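Local coordinates for MutT related protein (Methanosarcina mazei, PDB 3GRN) that belongs to the Nudix (MutT-related) family and is probably a hydrolase, its exact substrate not being established, at residues E53-E58 with I65-G70. Residues are numbered along the deposited sequence; the frame is centred on the assembly and turned at random.
Sequences EGVARE and ITMVPG
V55 meets CE of M67 with both methyls and P69 with CG1 alone. The methyl CE of M67 sits against both branches of V55, 3.5 Å from CG1 and equally near CG2. The chain of M67 is extended beyond CG (chi3 -179°), which carries CE to V55. M67 comes in roughly perpendicular to V55. CG1 of V55 also touches the ring of P69, 3.5 Å from its CG. A chi1 of 69° tucks CG1 back over the V55 backbone, where it can serve both partners. All three of these carbon contacts are tight. A56 takes an equal share of the contact: its CB lies 3.6 Å from the carbonyl O of M67. CD of P69 is farther from this CB of A56, at 4.4 Å.

No direct hydrogen bond joins the two segments. A water does so instead. It donates to A56 O at 2.7 Å. It also donates to I65 O, at 2.8 Å. From M67 N it accepts a bond of 2.9 Å. Three bonds thus hold it between the helix and the returning chain.

R57 and E58 take no part in this packing; their charged ends pair with each other. R57 NH1 makes a salt bridge of 2.9 Å with E58 OE2, and R57 NE has a second acidic partner in E49.

The helix 51-63 belongs to the Nudix box, the signature of the family. Here the loop that follows it doubles back along its flank toward strand 72-79. V55 and M67 both also pack on A13 of strand 7-16, so the contact closes against the central mixed sheet.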
ATOM      1  N   GLU A  53       5.575  13.258  -7.638  1.00 17.16           N
ATOM      2  CA  GLU A  53       4.223  12.991  -7.108  1.00 22.93           C
ATOM      3  C   GLU A  53       4.257  11.658  -6.380  1.00 20.63           C
ATOM      4  O   GLU A  53       3.718  11.523  -5.283  1.00 19.78           O
ATOM      5  CB  GLU A  53       3.176  12.927  -8.227  1.00 24.47           C
ATOM      6  CG  GLU A  53       2.620  14.274  -8.694  1.00 32.41           C
ATOM      7  CD  GLU A  53       1.914  14.230 -10.074  1.00 40.80           C
ATOM      8  OE1 GLU A  53       1.859  13.161 -10.740  1.00 45.67           O
ATOM      9  OE2 GLU A  53       1.406  15.294 -10.497  1.00 56.78           O
ATOM     10  N   GLY A  54       4.898  10.668  -7.008  1.00 17.44           N
ATOM     11  CA  GLY A  54       5.055   9.351  -6.416  1.00 13.83           C
ATOM     12  C   GLY A  54       5.747   9.350  -5.066  1.00 13.42           C
ATOM     13  O   GLY A  54       5.280   8.718  -4.123  1.00 14.69           O
ATOM     14  N   VAL A  55       6.860  10.064  -4.970  1.00 12.41           N
ATOM     15  CA  VAL A  55       7.605   9.986  -3.716  1.00 11.76           C
ATOM     16  C   VAL A  55       6.845  10.711  -2.593  1.00 11.82           C
ATOM     17  O   VAL A  55       6.805  10.194  -1.476  1.00 14.20           O
ATOM     18  CB  VAL A  55       9.096  10.388  -3.884  1.00 18.02           C
ATOM     19  CG1 VAL A  55       9.227  11.850  -4.163  1.00 19.83           C
ATOM     20  CG2 VAL A  55       9.938   9.890  -2.713  1.00 21.46           C
ATOM     21  N   ALA A  56       6.197  11.834  -2.894  1.00 14.65           N
ATOM     22  CA  ALA A  56       5.406  12.527  -1.857  1.00 14.84           C
ATOM     23  C   ALA A  56       4.229  11.648  -1.368  1.00 16.74           C
ATOM     24  O   ALA A  56       3.978  11.571  -0.170  1.00 15.32           O
ATOM     25  CB  ALA A  56       4.924  13.883  -2.349  1.00 17.05           C
ATOM     26  N   ARG A  57       3.564  10.971  -2.309  1.00 12.94           N
ATOM     27  CA  ARG A  57       2.446  10.053  -2.028  1.00 15.30           C
ATOM     28  C   ARG A  57       2.909   8.906  -1.146  1.00 13.73           C
ATOM     29  O   ARG A  57       2.292   8.618  -0.131  1.00 14.73           O
ATOM     30  CB  ARG A  57       1.881   9.498  -3.339  1.00 15.83           C
ATOM     31  CG  ARG A  57       0.783   8.457  -3.135  1.00 22.54           C
ATOM     32  CD  ARG A  57       0.346   7.798  -4.447  1.00 23.08           C
ATOM     33  NE  ARG A  57       1.450   7.249  -5.249  1.00 17.96           N
ATOM     34  CZ  ARG A  57       2.031   6.070  -5.082  1.00 21.63           C
ATOM     35  NH1 ARG A  57       1.681   5.242  -4.096  1.00 22.65           N
ATOM     36  NH2 ARG A  57       3.007   5.719  -5.916  1.00 26.42           N
ATOM     37  N   GLU A  58       4.016   8.263  -1.526  1.00 12.10           N
ATOM     38  CA  GLU A  58       4.568   7.147  -0.738  1.00 13.78           C
ATOM     39  C   GLU A  58       5.009   7.560   0.666  1.00 15.38           C
ATOM     40  O   GLU A  58       4.754   6.846   1.636  1.00 14.20           O
ATOM     41  CB  GLU A  58       5.717   6.503  -1.503  1.00 16.58           C
ATOM     42  CG  GLU A  58       5.202   5.765  -2.741  1.00 14.37           C
ATOM     43  CD  GLU A  58       4.603   4.381  -2.477  1.00 34.51           C
ATOM     44  OE1 GLU A  58       4.603   3.905  -1.325  1.00 39.29           O
ATOM     45  OE2 GLU A  58       4.132   3.754  -3.459  1.00 43.31           O
ATOM     46  N   ILE A  65       4.186  11.997   6.937  1.00 13.16           N
ATOM     47  CA  ILE A  65       4.944  13.205   6.608  1.00 15.76           C
ATOM     48  C   ILE A  65       4.498  13.809   5.290  1.00 18.23           C
ATOM     49  O   ILE A  65       4.432  13.121   4.269  1.00 15.51           O
ATOM     50  CB  ILE A  65       6.484  12.938   6.611  1.00 17.52           C
ATOM     51  CG1 ILE A  65       6.929  12.516   8.023  1.00 15.72           C
ATOM     52  CG2 ILE A  65       7.299  14.184   6.124  1.00 18.97           C
ATOM     53  CD1 ILE A  65       8.309  11.932   8.107  1.00 22.10           C
ATOM     54  N   THR A  66       4.194  15.110   5.316  1.00 15.19           N
ATOM     55  CA  THR A  66       3.948  15.840   4.081  1.00 16.26           C
ATOM     56  C   THR A  66       5.270  16.479   3.660  1.00 28.63           C
ATOM     57  O   THR A  66       5.831  17.327   4.380  1.00 27.37           O
ATOM     58  CB  THR A  66       2.889  16.940   4.263  1.00 22.97           C
ATOM     59  OG1 THR A  66       1.663  16.355   4.701  1.00 25.64           O
ATOM     60  CG2 THR A  66       2.649  17.677   2.941  1.00 29.31           C
ATOM     61  N   MET A  67       5.770  16.030   2.512  1.00 24.24           N
ATOM     62  CA  MET A  67       7.033  16.515   1.984  1.00 33.11           C
ATOM     63  C   MET A  67       6.842  17.061   0.562  1.00 28.39           C
ATOM     64  O   MET A  67       6.042  16.533  -0.217  1.00 31.16           O
ATOM     65  CB  MET A  67       8.095  15.392   2.042  1.00 31.42           C
ATOM     66  CG  MET A  67       8.104  14.404   0.838  1.00 21.17           C
ATOM     67  SD  MET A  67       9.770  13.793   0.568  1.00 41.51           S
ATOM     68  CE  MET A  67       9.462  12.785  -0.819  1.00 39.93           C
ATOM     69  N   VAL A  68       7.557  18.133   0.240  1.00 32.95           N
ATOM     70  CA  VAL A  68       7.783  18.491  -1.152  1.00 34.92           C
ATOM     71  C   VAL A  68       9.211  18.039  -1.490  1.00 34.61           C
ATOM     72  O   VAL A  68      10.176  18.464  -0.845  1.00 33.71           O
ATOM     73  CB  VAL A  68       7.464  19.997  -1.488  1.00 40.39           C
ATOM     74  CG1 VAL A  68       8.045  20.959  -0.462  1.00 48.71           C
ATOM     75  CG2 VAL A  68       7.913  20.359  -2.909  1.00 45.88           C
ATOM     76  N   PRO A  69       9.333  17.101  -2.444  1.00 32.60           N
ATOM     77  CA  PRO A  69      10.630  16.502  -2.761  1.00 28.07           C
ATOM     78  C   PRO A  69      11.598  17.549  -3.291  1.00 29.33           C
ATOM     79  O   PRO A  69      11.203  18.392  -4.095  1.00 30.41           O
ATOM     80  CB  PRO A  69      10.292  15.500  -3.871  1.00 31.03           C
ATOM     81  CG  PRO A  69       8.816  15.287  -3.766  1.00 34.84           C
ATOM     82  CD  PRO A  69       8.244  16.552  -3.273  1.00 33.76           C
ATOM     83  N   GLY A  70      12.842  17.490  -2.819  1.00 27.61           N
ATOM     84  CA  GLY A  70      13.895  18.372  -3.285  1.00 28.76           C
ATOM     85  C   GLY A  70      14.629  17.718  -4.441  1.00 26.51           C
ATOM     86  O   GLY A  70      14.030  17.040  -5.277  1.00 24.81           O
TER
HETATM   87  O   HOH W   1       4.553  13.542   1.545  1.00 20.80           O